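Local coordinates for protein Dmd discriminator of mRNA degradation (PDB 5I8J) that acts as a phage antitoxin that probably counters the bacterial toxin RnlA and so protects phage mRNA from degradation, at residues 22-27 and 34-39. Residues are numbered along the deposited sequence; the frame is centred on the assembly and turned at random.
Sequences KDIMLS and EWVTVQ
Val36, on the helix, meets Ile24 and Leu26 of the strand through one methyl each: its CG1 lies 4.5 Å from CD1 of Ile24, and its CG2 is likewise 4.5 Å from CD2 of Leu26. No hydrogen bond joins 22-27 to 34-39, and the buried area is small, about 98 Å², as suits a light van der Waals contact between branch ends. A beta-branched valine fits because its two methyls diverge from CB and can serve two strand residues at once. Ile24 and Leu26 sit two apart on an extended backbone, which brings both to the same side of the sheet. With CD1 anti to CA (chi2 177°), the longer branch of Ile24 is fully extended and its end methyl meets Val36. Leu26 is buried and also touches Glu32 and Ile33, a place suited to a long, branched apolar side chain.

Within the chain, strand 19-26 is an outermost strand of a four-stranded antiparallel sheet, and helix 30-44, following it after a short loop, packs across one face. Phe10 of the adjacent strand 6-14 touches Ile24, Val36 and Thr37, extending the packing beneath the helix.

Thr37 and Asp23 find their hydrogen bonds elsewhere. Thr37, buried where the helix faces the sheet, bonds through OG1 to the carbonyl O of Ile33, one turn earlier. Asp23 points the opposite way from Ile24; its OD1 hydrogen-bonds with Thr9 OG1 of the same chain and its OD2 with Trp13 NE1 of the second subunit.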
loop_
_atom_site.group_PDB
_atom_site.type_symbol
_atom_site.label_atom_id
_atom_site.label_comp_id
_atom_site.label_asym_id
_atom_site.label_seq_id
_atom_site.Cartn_x
_atom_site.Cartn_y
_atom_site.Cartn_z
ATOM N N LYS A 22 -1.650 6.769 1.793
ATOM C CA LYS A 22 -1.533 8.100 1.195
ATOM C C LYS A 22 -0.494 8.105 0.103
ATOM O O LYS A 22 0.510 7.431 0.231
ATOM C CB LYS A 22 -1.115 9.153 2.233
ATOM C CG LYS A 22 -2.027 9.356 3.406
ATOM C CD LYS A 22 -1.514 10.492 4.266
ATOM C CE LYS A 22 -1.633 11.818 3.539
ATOM N NZ LYS A 22 -1.475 12.959 4.493
ATOM N N ASP A 23 -0.719 8.898 -0.947
ATOM C CA ASP A 23 0.326 9.212 -1.920
ATOM C C ASP A 23 0.869 10.595 -1.608
ATOM O O ASP A 23 0.098 11.544 -1.517
ATOM C CB ASP A 23 -0.212 9.191 -3.354
ATOM C CG ASP A 23 -0.228 7.805 -3.951
ATOM O OD1 ASP A 23 0.231 6.867 -3.274
ATOM O OD2 ASP A 23 -0.670 7.661 -5.105
ATOM N N ILE A 24 2.181 10.712 -1.440
ATOM C CA ILE A 24 2.793 12.001 -1.104
ATOM C C ILE A 24 3.881 12.312 -2.120
ATOM O O ILE A 24 4.694 11.445 -2.428
ATOM C CB ILE A 24 3.385 11.991 0.324
ATOM C CG1 ILE A 24 2.297 11.634 1.337
ATOM C CG2 ILE A 24 3.970 13.365 0.691
ATOM C CD1 ILE A 24 2.789 11.528 2.768
ATOM N N MET A 25 3.892 13.536 -2.658
ATOM C CA MET A 25 4.952 13.927 -3.585
ATOM C C MET A 25 6.081 14.585 -2.814
ATOM O O MET A 25 5.864 15.584 -2.119
ATOM C CB MET A 25 4.441 14.905 -4.650
ATOM C CG MET A 25 3.246 14.430 -5.453
ATOM S SD MET A 25 3.522 12.826 -6.203
ATOM C CE MET A 25 4.873 13.158 -7.312
ATOM N N LEU A 26 7.287 14.046 -2.953
ATOM C CA LEU A 26 8.437 14.557 -2.212
ATOM C C LEU A 26 9.527 15.006 -3.164
ATOM O O LEU A 26 9.804 14.345 -4.158
ATOM C CB LEU A 26 8.991 13.489 -1.267
ATOM C CG LEU A 26 8.019 12.953 -0.215
ATOM C CD1 LEU A 26 8.680 11.808 0.559
ATOM C CD2 LEU A 26 7.558 14.078 0.719
ATOM N N SER A 27 10.159 16.134 -2.857
ATOM C CA SER A 27 11.187 16.659 -3.741
ATOM C C SER A 27 12.585 16.208 -3.336
ATOM O O SER A 27 13.545 16.408 -4.085
ATOM C CB SER A 27 11.125 18.178 -3.764
ATOM O OG SER A 27 11.443 18.680 -2.478
ATOM N N GLU A 34 12.778 8.800 4.789
ATOM C CA GLU A 34 12.850 8.125 6.089
ATOM C C GLU A 34 12.209 8.956 7.200
ATOM O O GLU A 34 11.459 8.424 8.034
ATOM C CB GLU A 34 14.305 7.785 6.440
ATOM C CG GLU A 34 14.894 6.681 5.563
ATOM C CD GLU A 34 16.305 6.270 5.977
ATOM O OE1 GLU A 34 16.757 6.660 7.071
ATOM O OE2 GLU A 34 16.957 5.546 5.201
ATOM N N TRP A 35 12.510 10.254 7.230
ATOM C CA TRP A 35 11.970 11.130 8.273
ATOM C C TRP A 35 10.446 11.186 8.186
ATOM O O TRP A 35 9.751 11.083 9.189
ATOM C CB TRP A 35 12.552 12.554 8.182
ATOM C CG TRP A 35 12.250 13.342 9.420
ATOM C CD1 TRP A 35 13.030 13.441 10.537
ATOM C CD2 TRP A 35 11.053 14.083 9.698
ATOM N NE1 TRP A 35 12.404 14.218 11.483
ATOM C CE2 TRP A 35 11.192 14.624 10.996
ATOM C CE3 TRP A 35 9.887 14.354 8.975
ATOM C CZ2 TRP A 35 10.208 15.420 11.582
ATOM C CZ3 TRP A 35 8.912 15.155 9.562
ATOM C CH2 TRP A 35 9.076 15.670 10.851
ATOM N N VAL A 36 9.932 11.344 6.974
ATOM C CA VAL A 36 8.493 11.418 6.765
ATOM C C VAL A 36 7.844 10.109 7.215
ATOM O O VAL A 36 6.783 10.122 7.854
ATOM C CB VAL A 36 8.159 11.728 5.288
ATOM C CG1 VAL A 36 6.682 11.513 4.997
ATOM C CG2 VAL A 36 8.540 13.167 4.985
ATOM N N THR A 37 8.510 8.997 6.935
ATOM C CA THR A 37 7.993 7.680 7.331
ATOM C C THR A 37 7.932 7.562 8.848
ATOM O O THR A 37 6.919 7.144 9.418
ATOM C CB THR A 37 8.850 6.543 6.758
ATOM O OG1 THR A 37 8.843 6.622 5.323
ATOM C CG2 THR A 37 8.291 5.177 7.184
ATOM N N VAL A 38 9.021 7.951 9.505
ATOM C CA VAL A 38 9.094 7.854 10.954
ATOM C C VAL A 38 8.048 8.747 11.591
ATOM O O VAL A 38 7.384 8.350 12.546
ATOM C CB VAL A 38 10.498 8.219 11.464
ATOM C CG1 VAL A 38 10.502 8.402 12.984
ATOM C CG2 VAL A 38 11.498 7.166 11.015
ATOM N N GLN A 39 7.888 9.953 11.056
ATOM C CA GLN A 39 6.913 10.886 11.607
ATOM C C GLN A 39 5.496 10.352 11.453
ATOM O O GLN A 39 4.705 10.381 12.394
ATOM C CB GLN A 39 7.049 12.254 10.928
ATOM C CG GLN A 39 5.983 13.274 11.324
ATOM C CD GLN A 39 6.088 13.758 12.762
ATOM O OE1 GLN A 39 6.939 13.315 13.533
ATOM N NE2 GLN A 39 5.213 14.683 13.126
#